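Long-range contacts in spike protein P1 (Pseudoalteromonas phage pm2, PDB 2VVE), which serves as the phage's receptor-binding protein, standing at the fivefold vertices of the virion, where its C-terminal part carries the receptor-binding activity: residues Phe129-Arg134 and Ile232-Asp237; Arg88-Tyr93 and Phe116-Pro121; Arg33-Ile38 and Gln71-Gly76; Arg10-Phe15 and Gln248-Arg253; Gly104-Glu109 and Thr165-Ile170. All blocks are in the same frame, centred on the assembly; numbering follows the deposited sequence. Where two conformers were deposited one is given.

Two beta-rich domains share these contacts. Contacts 3 and 4 build one antiparallel sheet of the second jelly-roll domain, meeting where strands 33-39 and 245-253 pair. Neighbouring subunits help to bury contact 3 and also touch contact 4, so charged side chains there bond outside the chain too. Contact 4 joins the two ends of the chain; the other contacts lie within the loop it closes. Contacts 1, 2 and 4 are partly buried. Contact 1 zips two inner strands of a sheet, whereas contact 2, touching it through V234, packs that sheet on the opposite one almost wholly through carbon atoms, with no hydrogen bond. Contact 5, with exposed residues, holds a helix start to a loop mainly by polar bonds.

Contact 1. Residues Phe129-Arg134 and Ile232-Asp237; sequences FSLKAR and IEVYSD
S236 OG has two partners: it donates to S130 O at 2.7 Å, almost in line with that C=O bond, and accepts from D238 N just beyond the strand. A small hydroxyl suits this buried spot, where two backbone groups need a partner. The strands are antiparallel inner neighbours in one sheet of a beta sandwich, and K132 and Y235 form a hydrogen-bonded pair. CB of K132 lies over one face of the Y235 ring, 4.0 Å from its centroid, in a CH-pi contact. The extended lysine chain then runs past the phenol oxygen, with CD 3.7 Å from Y235 OH, and NZ bonds to D237 OD1 at 2.9 Å on the oxygen's syn lone pair. Lysine fits because its methylenes serve the ring while its ammonium serves the carboxylate. On the opposite face A133 CB lies 4.1 Å from V234 CG2, both residues small and apolar, as suits a surface covered by F157. At a classic bulge I232 and E233 both face R134, whose guanidinium is salt-bridged to D188. R134 CD lies 3.8 Å from I232 CG2, and a water accepts from R134 NH2 at 3.2 Å and donates to E233 OE1 at 2.7 Å.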
# COMPACT_ATOMS: atom_id res chain seq x y z
N PHE A 129 8.48 26.46 20.22
CA PHE A 129 8.70 27.12 18.95
C PHE A 129 7.83 28.36 18.80
O PHE A 129 6.78 28.46 19.44
CB PHE A 129 8.47 26.15 17.78
CG PHE A 129 7.04 25.70 17.65
CD1 PHE A 129 6.14 26.41 16.85
CD2 PHE A 129 6.59 24.55 18.31
CE1 PHE A 129 4.81 25.99 16.72
CE2 PHE A 129 5.26 24.13 18.19
CZ PHE A 129 4.37 24.85 17.39
N SER A 130 8.29 29.29 17.97
CA SER A 130 7.55 30.53 17.71
C SER A 130 6.46 30.34 16.67
O SER A 130 6.73 29.88 15.56
CB SER A 130 8.51 31.63 17.25
OG SER A 130 7.80 32.80 16.86
N LEU A 131 5.23 30.71 17.03
CA LEU A 131 4.12 30.77 16.09
C LEU A 131 3.62 32.21 16.03
O LEU A 131 3.27 32.80 17.05
CB LEU A 131 3.00 29.82 16.50
CG LEU A 131 1.79 29.61 15.57
CD1 LEU A 131 2.21 29.08 14.20
CD2 LEU A 131 0.79 28.66 16.20
N LYS A 132 3.57 32.74 14.81
CA LYS A 132 3.23 34.14 14.62
C LYS A 132 2.06 34.33 13.67
O LYS A 132 1.74 33.45 12.87
CB LYS A 132 4.44 34.90 14.06
CG LYS A 132 5.61 35.04 15.02
CD LYS A 132 6.76 35.73 14.30
CE LYS A 132 8.02 35.79 15.16
NZ LYS A 132 9.19 36.32 14.37
N ALA A 133 1.42 35.50 13.76
CA ALA A 133 0.47 35.92 12.75
C ALA A 133 0.56 37.41 12.51
O ALA A 133 0.77 38.19 13.46
CB ALA A 133 -0.95 35.53 13.13
N ARG A 134 0.40 37.80 11.25
CA ARG A 134 0.21 39.19 10.87
C ARG A 134 -1.30 39.45 10.96
O ARG A 134 -2.11 38.81 10.27
CB ARG A 134 0.75 39.43 9.45
CG ARG A 134 0.47 40.82 8.89
CD ARG A 134 1.03 40.99 7.48
NE ARG A 134 0.84 42.37 7.03
CZ ARG A 134 1.42 42.90 5.96
NH1 ARG A 134 1.19 44.17 5.65
NH2 ARG A 134 2.25 42.18 5.21
N ILE A 232 -4.18 37.97 8.47
CA ILE A 232 -3.59 38.17 7.15
C ILE A 232 -2.61 37.04 6.75
O ILE A 232 -2.68 36.50 5.63
CB ILE A 232 -2.89 39.56 7.08
CG1 ILE A 232 -3.92 40.69 7.29
CG2 ILE A 232 -2.11 39.73 5.78
CD1 ILE A 232 -5.01 40.75 6.21
N GLU A 233 -1.74 36.66 7.68
CA GLU A 233 -0.78 35.59 7.47
C GLU A 233 -0.50 34.89 8.79
O GLU A 233 -0.30 35.55 9.80
CB GLU A 233 0.52 36.17 6.90
CG GLU A 233 1.52 35.14 6.40
CD GLU A 233 2.90 35.73 6.15
OE1 GLU A 233 3.09 36.95 6.39
OE2 GLU A 233 3.78 34.97 5.72
N VAL A 234 -0.55 33.56 8.80
CA VAL A 234 -0.11 32.77 9.95
C VAL A 234 1.14 32.00 9.51
O VAL A 234 1.11 31.27 8.51
CB VAL A 234 -1.20 31.80 10.46
CG1 VAL A 234 -0.70 31.05 11.71
CG2 VAL A 234 -2.52 32.56 10.75
N TYR A 235 2.22 32.17 10.26
CA TYR A 235 3.54 31.70 9.80
C TYR A 235 4.49 31.45 10.96
O TYR A 235 4.18 31.74 12.11
CB TYR A 235 4.15 32.74 8.84
CG TYR A 235 4.50 34.06 9.50
CD1 TYR A 235 5.80 34.31 9.98
CD2 TYR A 235 3.53 35.05 9.69
CE1 TYR A 235 6.12 35.50 10.61
CE2 TYR A 235 3.85 36.25 10.32
CZ TYR A 235 5.15 36.47 10.77
OH TYR A 235 5.46 37.65 11.40
N SER A 236 5.66 30.93 10.63
CA SER A 236 6.75 30.85 11.59
C SER A 236 8.05 31.08 10.84
O SER A 236 8.24 30.52 9.76
CB SER A 236 6.76 29.49 12.27
OG SER A 236 7.85 29.38 13.19
N ASP A 237 8.94 31.89 11.41
CA ASP A 237 10.31 32.00 10.90
C ASP A 237 11.30 31.36 11.87
O ASP A 237 12.51 31.53 11.74
CB ASP A 237 10.69 33.45 10.56
CG ASP A 237 10.24 34.44 11.60
OD1 ASP A 237 10.12 34.08 12.79
OD2 ASP A 237 10.00 35.60 11.21
O HOH W 1 8.31 32.64 14.06
O HOH W 2 2.01 38.97 4.90

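Contact 2. Residues Arg88-Tyr93 and Phe116-Pro121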
# COMPACT_ATOMS: atom_id res chain seq x y z
N ARG A 88 7.92 29.08 6.96
CA ARG A 88 6.72 28.26 6.90
C ARG A 88 5.50 29.14 7.00
O ARG A 88 5.27 29.76 8.03
CB ARG A 88 6.69 27.19 8.00
CG ARG A 88 5.46 26.29 7.91
CD ARG A 88 5.64 24.93 8.56
NE ARG A 88 6.71 24.14 7.94
CZ ARG A 88 6.58 23.44 6.81
NH1 ARG A 88 7.62 22.77 6.34
NH2 ARG A 88 5.43 23.41 6.15
N VAL A 89 4.73 29.20 5.91
CA VAL A 89 3.46 29.91 5.93
C VAL A 89 2.34 28.88 6.03
O VAL A 89 2.20 28.02 5.15
CB VAL A 89 3.27 30.79 4.66
CG1 VAL A 89 1.90 31.49 4.69
CG2 VAL A 89 4.38 31.82 4.56
N PHE A 90 1.56 28.96 7.10
CA PHE A 90 0.51 27.99 7.34
C PHE A 90 -0.74 28.34 6.55
O PHE A 90 -1.30 27.48 5.86
CB PHE A 90 0.21 27.88 8.83
CG PHE A 90 1.32 27.26 9.63
CD1 PHE A 90 1.58 25.90 9.53
CD2 PHE A 90 2.11 28.04 10.47
CE1 PHE A 90 2.60 25.32 10.26
CE2 PHE A 90 3.14 27.46 11.22
CZ PHE A 90 3.39 26.10 11.11
N LYS A 91 -1.16 29.60 6.66
CA LYS A 91 -2.36 30.07 6.01
C LYS A 91 -2.23 31.56 5.74
O LYS A 91 -1.51 32.29 6.45
CB LYS A 91 -3.59 29.87 6.91
CG LYS A 91 -4.11 28.45 7.04
CD LYS A 91 -4.84 27.97 5.78
CE LYS A 91 -5.27 26.53 5.96
NZ LYS A 91 -5.69 25.84 4.69
N GLU A 92 -2.93 32.01 4.71
CA GLU A 92 -3.21 33.44 4.53
C GLU A 92 -4.71 33.57 4.40
O GLU A 92 -5.33 32.85 3.61
CB GLU A 92 -2.49 34.00 3.31
CG GLU A 92 -0.98 33.96 3.42
CD GLU A 92 -0.29 34.33 2.13
OE1 GLU A 92 -0.25 35.54 1.80
OE2 GLU A 92 0.21 33.42 1.45
N TYR A 93 -5.30 34.46 5.19
CA TYR A 93 -6.74 34.66 5.15
C TYR A 93 -7.08 36.07 4.68
O TYR A 93 -6.42 37.04 5.06
CB TYR A 93 -7.34 34.45 6.54
CG TYR A 93 -7.20 33.06 7.10
CD1 TYR A 93 -8.01 32.02 6.64
CD2 TYR A 93 -6.29 32.79 8.12
CE1 TYR A 93 -7.90 30.73 7.18
CE2 TYR A 93 -6.18 31.51 8.66
CZ TYR A 93 -6.98 30.49 8.19
OH TYR A 93 -6.88 29.22 8.72
N PHE A 116 -6.13 25.23 10.78
CA PHE A 116 -5.07 24.55 10.05
C PHE A 116 -4.41 23.60 11.04
O PHE A 116 -4.54 23.77 12.25
CB PHE A 116 -4.08 25.55 9.43
CG PHE A 116 -3.29 26.33 10.45
CD1 PHE A 116 -2.05 25.86 10.88
CD2 PHE A 116 -3.79 27.52 10.98
CE1 PHE A 116 -1.31 26.56 11.82
CE2 PHE A 116 -3.05 28.23 11.93
CZ PHE A 116 -1.81 27.74 12.35
N ASP A 117 -3.69 22.61 10.52
CA ASP A 117 -3.03 21.63 11.36
C ASP A 117 -1.51 21.84 11.34
O ASP A 117 -0.94 22.20 10.30
CB ASP A 117 -3.36 20.20 10.90
CG ASP A 117 -4.81 19.80 11.16
OD1 ASP A 117 -5.45 20.36 12.07
OD2 ASP A 117 -5.32 18.91 10.45
N ILE A 118 -0.87 21.62 12.48
CA ILE A 118 0.60 21.56 12.55
C ILE A 118 0.98 20.12 12.88
O ILE A 118 0.59 19.59 13.92
CB ILE A 118 1.20 22.50 13.62
CG1 ILE A 118 0.73 23.95 13.42
CG2 ILE A 118 2.75 22.41 13.64
CD1 ILE A 118 1.12 24.89 14.57
N ASP A 119 1.75 19.50 11.99
CA ASP A 119 2.27 18.16 12.25
C ASP A 119 3.63 18.29 12.92
O ASP A 119 4.63 18.59 12.26
CB ASP A 119 2.34 17.36 10.95
CG ASP A 119 2.66 15.89 11.17
OD1 ASP A 119 2.67 15.43 12.34
OD2 ASP A 119 2.89 15.18 10.17
N VAL A 120 3.65 18.06 14.23
CA VAL A 120 4.88 18.18 15.03
C VAL A 120 5.70 16.89 14.90
O VAL A 120 5.29 15.83 15.39
CB VAL A 120 4.57 18.52 16.51
CG1 VAL A 120 5.84 18.62 17.33
CG2 VAL A 120 3.80 19.83 16.59
N PRO A 121 6.88 16.97 14.26
CA PRO A 121 7.69 15.77 14.06
C PRO A 121 8.28 15.29 15.38
O PRO A 121 8.38 16.08 16.33
CB PRO A 121 8.81 16.25 13.13
CG PRO A 121 8.93 17.69 13.40
CD PRO A 121 7.55 18.17 13.70
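This is the interior of a beta sandwich: strand 88-91, on the edge of one sheet, looks across at strand 116-120 of the other, and F90 meets F116 between them. No hydrogen bond joins the segments. CB of F90 sits over one face of the F116 ring, 3.9 Å from the centroid, as a CH-pi contact, and F90 CG comes within 3.5 Å of F116 CE1. The two ring planes are only 22° from parallel but slid so far apart, with centroids 5.0 Å from each other, that they barely overlap. F116 presents its face in this way because its CG stands between the backbone N and carbonyl carbon (chi1 66°). Beyond the phenylalanine pair, F90 CE1 touches I118 CG1 at 3.9 Å, and L131 packs against both residues. A classic bulge, where F90 and K91 both face V234, lets two successive side chains head for the opposite sheet. K91 uses its methylenes, CG lying 3.8 Å from F116 CB, while Y93 OH approaches the ring's edge, 4.2 Å from F116 CD2. Flat rings and branched aliphatics suit an interface made mostly of apolar atoms. Its cohesion probably comes mainly from dispersion and the burial of apolar area.

Contact 3. Residues Arg33-Ile38 and Gln71-Gly76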
# COMPACT_ATOMS: atom_id res chain seq x y z
N ARG A 33 33.21 7.67 3.70
CA ARG A 33 31.84 7.19 3.52
C ARG A 33 31.70 6.16 2.39
O ARG A 33 32.11 6.41 1.25
CB ARG A 33 30.87 8.35 3.32
CG ARG A 33 29.40 7.92 3.38
CD ARG A 33 28.48 9.12 3.14
NE ARG A 33 28.46 9.49 1.72
CZ ARG A 33 28.91 10.64 1.22
NH1 ARG A 33 29.42 11.58 2.01
NH2 ARG A 33 28.84 10.85 -0.08
N ASN A 34 31.09 5.02 2.70
CA ASN A 34 30.82 3.98 1.71
C ASN A 34 29.36 3.83 1.32
O ASN A 34 29.05 3.37 0.22
CB ASN A 34 31.31 2.64 2.24
CG ASN A 34 32.80 2.57 2.32
OD1 ASN A 34 33.51 3.12 1.46
ND2 ASN A 34 33.31 1.91 3.37
N ARG A 35 28.47 4.19 2.24
CA ARG A 35 27.05 3.96 2.02
C ARG A 35 26.22 4.87 2.91
O ARG A 35 26.59 5.14 4.06
CB ARG A 35 26.72 2.48 2.26
CG ARG A 35 25.24 2.13 2.15
CD ARG A 35 25.00 0.62 2.32
NE ARG A 35 23.60 0.30 2.10
CZ ARG A 35 22.68 0.15 3.05
NH1 ARG A 35 21.44 -0.13 2.69
NH2 ARG A 35 22.99 0.26 4.34
N ALA A 36 25.10 5.34 2.37
CA ALA A 36 24.08 6.04 3.14
C ALA A 36 22.70 5.48 2.78
O ALA A 36 22.37 5.37 1.60
CB ALA A 36 24.15 7.54 2.88
N SER A 37 21.93 5.08 3.78
CA SER A 37 20.51 4.75 3.57
C SER A 37 19.67 5.90 4.10
O SER A 37 19.77 6.26 5.27
CB SER A 37 20.13 3.42 4.24
OG SER A 37 18.95 2.83 3.67
N ILE A 38 18.82 6.45 3.24
CA ILE A 38 18.15 7.72 3.49
C ILE A 38 16.63 7.58 3.31
O ILE A 38 16.16 6.91 2.39
CB ILE A 38 18.68 8.80 2.51
CG1 ILE A 38 20.21 8.91 2.61
CG2 ILE A 38 17.97 10.16 2.71
CD1 ILE A 38 20.87 9.43 1.36
N GLN A 71 19.24 4.53 -1.34
CA GLN A 71 20.64 4.53 -0.93
C GLN A 71 21.50 5.34 -1.89
O GLN A 71 21.20 5.43 -3.09
CB GLN A 71 21.18 3.10 -0.80
CG GLN A 71 20.58 2.27 0.33
CD GLN A 71 19.22 1.70 -0.02
OE1 GLN A 71 19.03 1.14 -1.11
NE2 GLN A 71 18.27 1.86 0.88
N ILE A 72 22.55 5.92 -1.34
CA ILE A 72 23.62 6.56 -2.11
C ILE A 72 24.93 5.89 -1.69
O ILE A 72 25.22 5.82 -0.48
CB ILE A 72 23.71 8.07 -1.78
CG1 ILE A 72 22.36 8.79 -2.00
CG2 ILE A 72 24.87 8.74 -2.55
CD1 ILE A 72 21.82 8.76 -3.41
N ASN A 73 25.71 5.39 -2.66
CA ASN A 73 26.94 4.65 -2.34
C ASN A 73 28.22 5.37 -2.77
O ASN A 73 29.27 4.75 -2.89
CB ASN A 73 26.92 3.26 -2.96
CG ASN A 73 25.89 2.32 -2.33
OD1 ASN A 73 25.15 2.69 -1.43
ND2 ASN A 73 25.84 1.10 -2.83
N THR A 74 28.13 6.67 -2.99
CA THR A 74 29.28 7.47 -3.40
C THR A 74 30.02 7.99 -2.17
O THR A 74 29.51 7.89 -1.05
CB THR A 74 28.84 8.67 -4.23
OG1 THR A 74 27.95 9.51 -3.45
CG2 THR A 74 28.12 8.21 -5.46
N PHE A 75 31.21 8.54 -2.39
CA PHE A 75 31.88 9.29 -1.33
C PHE A 75 31.89 10.79 -1.63
O PHE A 75 32.41 11.58 -0.84
CB PHE A 75 33.30 8.78 -1.04
CG PHE A 75 34.29 9.01 -2.16
CD1 PHE A 75 35.07 10.17 -2.20
CD2 PHE A 75 34.48 8.05 -3.14
CE1 PHE A 75 35.99 10.38 -3.23
CE2 PHE A 75 35.39 8.26 -4.18
CZ PHE A 75 36.15 9.42 -4.21
N GLY A 76 31.33 11.16 -2.78
CA GLY A 76 31.33 12.55 -3.21
C GLY A 76 30.18 13.36 -2.63
O GLY A 76 29.40 12.84 -1.83
O HOH W 3 27.42 7.10 0.53
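R33 and R35 reach the 71-76 segment in different ways from inner strand 33-39 of the jelly-roll sheet, which pairs antiparallel with 69-72, outermost within this chain. Backbone bonding is short: A36 and I72 form a hydrogen-bonded pair, with A36 N to I72 O at 2.9 Å, and S37 and Q71 make the adjoining non-hydrogen-bonded pair. After I72 the chain leaves strand geometry, and side chains take over.

Among the polar contacts, R33 does most. Its chain bends at chi3 (76°), which turns the guanidinium back on the loop; NH2 then meets G76 O at 2.7 Å, with the oxygen in the guanidinium plane, and adds a weak bond to T74 O. Arginine suits the place because its several N-H groups can satisfy carbonyls of a turning backbone, and NH1 reaches P28 O as well. Q71 NE2 donates to S37 OG at 3.0 Å, nearly within the amide plane, and that hydroxyl also bonds with E69. R35 NH2 pairs with E252 and with Q71 O of the third subunit.

Packing contacts are fewer. R35 runs alongside Q71, its NH1 3.5 Å from Q71 CG. I38 CD1 rests on I72 CG1 at 3.7 Å, both isoleucines facing the buried side with A36, whose small methyl packs against L27.

A water completes the polar set: it accepts from R33 NE at 2.9 Å and donates to the carbonyl oxygens I72 O and T74 O, 2.7 Å from each.

Contact 4. Residues Arg10-Phe15 and Gln248-Arg253; sequences RDVNSF and QILMER
Strands 11-15 and 248-253 run antiparallel at 162°, their axes 4.6 Å apart, with D11-R253, N13-M251 and F15-I249 as hydrogen-bonded pairs. The pairing carries the C-terminal strand back into the sheet of the second jelly-roll domain, beside the strand that begins it. The F15 ring lies across the ladder: CB of I249 is over one face, 4.0 Å from the centroid and 14° off the normal, while M251 CE lies in the ring plane at the edge, 3.7 Å from F15 CZ. With CG between the backbone N and the carbonyl carbon (chi1 61°), the ring leans over I249 of the neighbouring strand. Isoleucine supplies a broad aliphatic surface for the face, and methionine a slim methyl for the rim. The other side of the sheet meets the third subunit. There S14 OG touches L250 CD1 at 3.7 Å but hydrogen-bonds to I46 O of that subunit; a short hydroxyl side chain suits a place where the neighbouring subunit offers a carbonyl. E252, too, takes N73 N of the third subunit on OE2, along with R35 NH2 of its own chain. R10 and D11 both face R253 in a classic bulge: R253 O receives D11 N at 3.2 Å and, more weakly, R10 N at 3.0 Å.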
# COMPACT_ATOMS: atom_id res chain seq x y z
N ARG A 10 33.35 -0.24 8.91
CA ARG A 10 33.31 -0.71 10.30
C ARG A 10 32.18 -0.04 11.08
O ARG A 10 31.45 -0.71 11.83
CB ARG A 10 34.65 -0.42 11.00
CG ARG A 10 34.75 -1.03 12.39
CD ARG A 10 35.79 -0.35 13.26
NE ARG A 10 35.79 -0.94 14.60
CZ ARG A 10 36.46 -0.46 15.65
NH1 ARG A 10 37.21 0.63 15.54
NH2 ARG A 10 36.38 -1.09 16.81
N ASP A 11 32.02 1.26 10.86
CA ASP A 11 31.17 2.11 11.70
C ASP A 11 29.82 2.43 11.07
O ASP A 11 29.74 2.69 9.87
CB ASP A 11 31.89 3.42 12.02
CG ASP A 11 32.78 3.33 13.25
OD1 ASP A 11 33.30 2.23 13.54
OD2 ASP A 11 32.95 4.36 13.93
N VAL A 12 28.77 2.40 11.90
CA VAL A 12 27.47 2.94 11.52
C VAL A 12 27.20 4.19 12.34
O VAL A 12 27.56 4.27 13.52
CB VAL A 12 26.28 1.94 11.72
CG1 VAL A 12 26.17 1.00 10.55
CG2 VAL A 12 26.41 1.17 13.03
N ASN A 13 26.61 5.19 11.71
CA ASN A 13 26.22 6.41 12.40
C ASN A 13 24.86 6.81 11.88
O ASN A 13 24.68 6.93 10.66
CB ASN A 13 27.26 7.52 12.15
CG ASN A 13 27.08 8.72 13.09
OD1 ASN A 13 26.80 8.57 14.29
ND2 ASN A 13 27.25 9.93 12.55
N SER A 14 23.90 7.02 12.79
CA SER A 14 22.52 7.35 12.43
C SER A 14 22.17 8.74 12.94
O SER A 14 22.46 9.09 14.10
CB SER A 14 21.52 6.32 13.01
OG SER A 14 21.71 5.04 12.43
N PHE A 15 21.55 9.54 12.09
CA PHE A 15 21.25 10.92 12.46
C PHE A 15 20.20 11.51 11.55
O PHE A 15 19.75 10.86 10.61
CB PHE A 15 22.54 11.77 12.45
CG PHE A 15 23.20 11.84 11.10
CD1 PHE A 15 22.94 12.90 10.23
CD2 PHE A 15 24.10 10.84 10.69
CE1 PHE A 15 23.56 12.96 8.96
CE2 PHE A 15 24.71 10.89 9.43
CZ PHE A 15 24.45 11.95 8.58
N GLN A 248 16.05 11.01 7.43
CA GLN A 248 16.65 10.00 8.30
C GLN A 248 17.85 9.42 7.58
O GLN A 248 17.72 9.03 6.42
CB GLN A 248 15.62 8.88 8.58
CG GLN A 248 14.32 9.35 9.26
CD GLN A 248 14.57 9.93 10.64
OE1 GLN A 248 15.45 9.46 11.37
NE2 GLN A 248 13.80 10.96 11.00
N ILE A 249 19.00 9.36 8.25
CA ILE A 249 20.23 8.89 7.63
C ILE A 249 20.91 7.83 8.47
O ILE A 249 21.14 8.02 9.65
CB ILE A 249 21.30 10.03 7.41
CG1 ILE A 249 20.67 11.33 6.91
CG2 ILE A 249 22.48 9.52 6.52
CD1 ILE A 249 20.07 11.27 5.51
N LEU A 250 21.19 6.70 7.84
CA LEU A 250 22.11 5.71 8.38
C LEU A 250 23.32 5.72 7.45
O LEU A 250 23.19 5.43 6.25
CB LEU A 250 21.45 4.33 8.45
CG LEU A 250 22.40 3.24 8.97
CD1 LEU A 250 21.67 2.35 9.94
CD2 LEU A 250 23.02 2.44 7.83
N MET A 251 24.48 6.08 8.00
CA MET A 251 25.71 6.18 7.24
C MET A 251 26.69 5.10 7.67
O MET A 251 26.86 4.85 8.87
CB MET A 251 26.34 7.55 7.48
CG MET A 251 27.57 7.77 6.65
SD MET A 251 28.21 9.43 6.88
CE MET A 251 26.89 10.42 6.20
N GLU A 252 27.37 4.49 6.70
CA GLU A 252 28.44 3.53 6.95
C GLU A 252 29.77 4.04 6.39
O GLU A 252 29.84 4.54 5.27
CB GLU A 252 28.10 2.17 6.34
CG GLU A 252 26.66 1.73 6.66
CD GLU A 252 26.27 0.42 6.00
OE1 GLU A 252 27.02 -0.07 5.14
OE2 GLU A 252 25.22 -0.13 6.37
N ARG A 253 30.81 3.92 7.21
CA ARG A 253 32.14 4.44 6.88
C ARG A 253 33.24 3.46 7.26
O ARG A 253 33.06 2.63 8.16
CB ARG A 253 32.38 5.77 7.62
CG ARG A 253 31.51 6.94 7.15
CD ARG A 253 31.78 8.19 7.97
NE ARG A 253 31.38 8.00 9.35
CZ ARG A 253 31.63 8.86 10.34
NH1 ARG A 253 32.31 9.98 10.10
NH2 ARG A 253 31.22 8.58 11.56

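Contact 5. Residues Gly104-Glu109 and Thr165-Ile170; sequences GRTALE and TTDTLI
D167 and T106 meet at about a right angle, the aspartate end directed at the first turn of helix 105-110. D167 OD1 takes two donors from T106: the backbone N at 2.7 Å, on the syn side and close to the carboxylate plane, and OG1 at 2.8 Å, from above that plane. A threonine can offer both at once because its hydroxyl stands beside its own backbone N (chi1 -61°). The other oxygen, D167 OD2, reaches A107 N through a water. An acidic group suits this place, since the first N-H groups of a helix point out of its N-terminal end and have no carbonyl of a preceding turn to meet; their partial positive charges would probably stabilise the carboxylate.

G104 occupies the N-cap position, with a positive phi of 92° that glycine adopts easily. R105 N donates to D167 O at 2.8 Å, and with the T106 bonds this ties the helix start to the loop leading into strand 169-172, probably part of the receptor-binding domain.

R105 turns its guanidinium back across the loop by a bend at chi3. NE meets T166 O at 3.0 Å, with that oxygen in the guanidinium plane yet approached from above the carbonyl plane. NH1 makes a salt bridge with E109 OE2 at 2.9 Å, an oxygen that R203 shares. L169 CD1 packs 3.6 Å from G104 C and 4.0 Å from L108 CD2, the two leucines also lying against F205.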
# COMPACT_ATOMS: atom_id res chain seq x y z
N GLY A 104 -14.26 24.24 22.67
CA GLY A 104 -13.70 22.96 22.26
C GLY A 104 -13.70 22.78 20.75
O GLY A 104 -14.39 23.49 20.03
N ARG A 105 -12.92 21.80 20.31
CA ARG A 105 -12.68 21.58 18.88
C ARG A 105 -13.96 21.32 18.07
O ARG A 105 -14.19 21.94 17.03
CB ARG A 105 -11.69 20.43 18.70
CG ARG A 105 -11.30 20.22 17.26
CD ARG A 105 -10.61 18.84 17.06
NE ARG A 105 -11.48 17.72 17.41
CZ ARG A 105 -12.46 17.23 16.66
NH1 ARG A 105 -12.75 17.77 15.48
NH2 ARG A 105 -13.17 16.20 17.09
N THR A 106 -14.77 20.38 18.55
CA THR A 106 -16.00 20.00 17.84
C THR A 106 -16.90 21.22 17.60
O THR A 106 -17.41 21.41 16.49
CB THR A 106 -16.75 18.88 18.59
OG1 THR A 106 -15.90 17.73 18.66
CG2 THR A 106 -18.04 18.51 17.87
N ALA A 107 -17.06 22.06 18.61
CA ALA A 107 -17.97 23.20 18.53
C ALA A 107 -17.48 24.24 17.52
O ALA A 107 -18.26 24.80 16.75
CB ALA A 107 -18.15 23.83 19.91
N LEU A 108 -16.17 24.45 17.49
CA LEU A 108 -15.59 25.44 16.58
C LEU A 108 -15.73 24.98 15.12
O LEU A 108 -16.09 25.77 14.24
CB LEU A 108 -14.14 25.77 16.96
CG LEU A 108 -14.02 27.03 17.83
CD1 LEU A 108 -14.78 26.93 19.18
CD2 LEU A 108 -12.56 27.47 18.06
N GLU A 109 -15.46 23.70 14.89
CA GLU A 109 -15.60 23.12 13.55
C GLU A 109 -17.07 23.15 13.12
O GLU A 109 -17.37 23.44 11.96
CB GLU A 109 -15.02 21.70 13.49
CG GLU A 109 -13.51 21.64 13.71
CD GLU A 109 -12.94 20.24 13.51
OE1 GLU A 109 -13.64 19.37 12.95
OE2 GLU A 109 -11.79 20.01 13.94
N THR A 165 -8.03 14.66 16.98
CA THR A 165 -9.19 13.85 17.38
C THR A 165 -9.68 14.16 18.80
O THR A 165 -10.77 13.73 19.19
CB THR A 165 -8.94 12.32 17.23
OG1 THR A 165 -8.04 11.86 18.24
CG2 THR A 165 -8.40 11.97 15.84
N THR A 166 -8.88 14.90 19.57
CA THR A 166 -9.23 15.29 20.95
C THR A 166 -10.00 16.61 20.93
O THR A 166 -9.95 17.34 19.93
CB THR A 166 -7.96 15.44 21.82
OG1 THR A 166 -7.13 16.48 21.30
CG2 THR A 166 -7.16 14.13 21.86
N ASP A 167 -10.70 16.94 22.02
CA ASP A 167 -11.59 18.11 21.99
C ASP A 167 -11.10 19.38 22.69
O ASP A 167 -11.47 20.49 22.29
CB ASP A 167 -12.99 17.78 22.49
CG ASP A 167 -14.05 18.64 21.81
OD1 ASP A 167 -14.06 18.68 20.56
OD2 ASP A 167 -14.85 19.30 22.50
N THR A 168 -10.30 19.24 23.74
CA THR A 168 -9.91 20.42 24.52
C THR A 168 -8.89 21.29 23.78
O THR A 168 -7.97 20.78 23.12
CB THR A 168 -9.38 20.07 25.93
OG1 THR A 168 -8.19 19.30 25.82
CG2 THR A 168 -10.42 19.28 26.72
N LEU A 169 -9.06 22.60 23.91
CA LEU A 169 -8.20 23.58 23.26
C LEU A 169 -7.47 24.42 24.30
O LEU A 169 -8.03 24.71 25.36
CB LEU A 169 -9.02 24.53 22.38
CG LEU A 169 -9.94 23.88 21.33
CD1 LEU A 169 -10.82 24.92 20.68
CD2 LEU A 169 -9.12 23.16 20.30
N ILE A 170 -6.24 24.81 23.96
CA ILE A 170 -5.46 25.77 24.75
C ILE A 170 -5.44 27.11 24.02
O ILE A 170 -5.14 27.18 22.82
CB ILE A 170 -4.01 25.27 25.01
CG1 ILE A 170 -4.01 23.84 25.57
CG2 ILE A 170 -3.22 26.28 25.90
CD1 ILE A 170 -4.90 23.61 26.81
O HOH W 4 -12.88 15.85 19.55
O HOH W 5 -16.61 21.09 21.33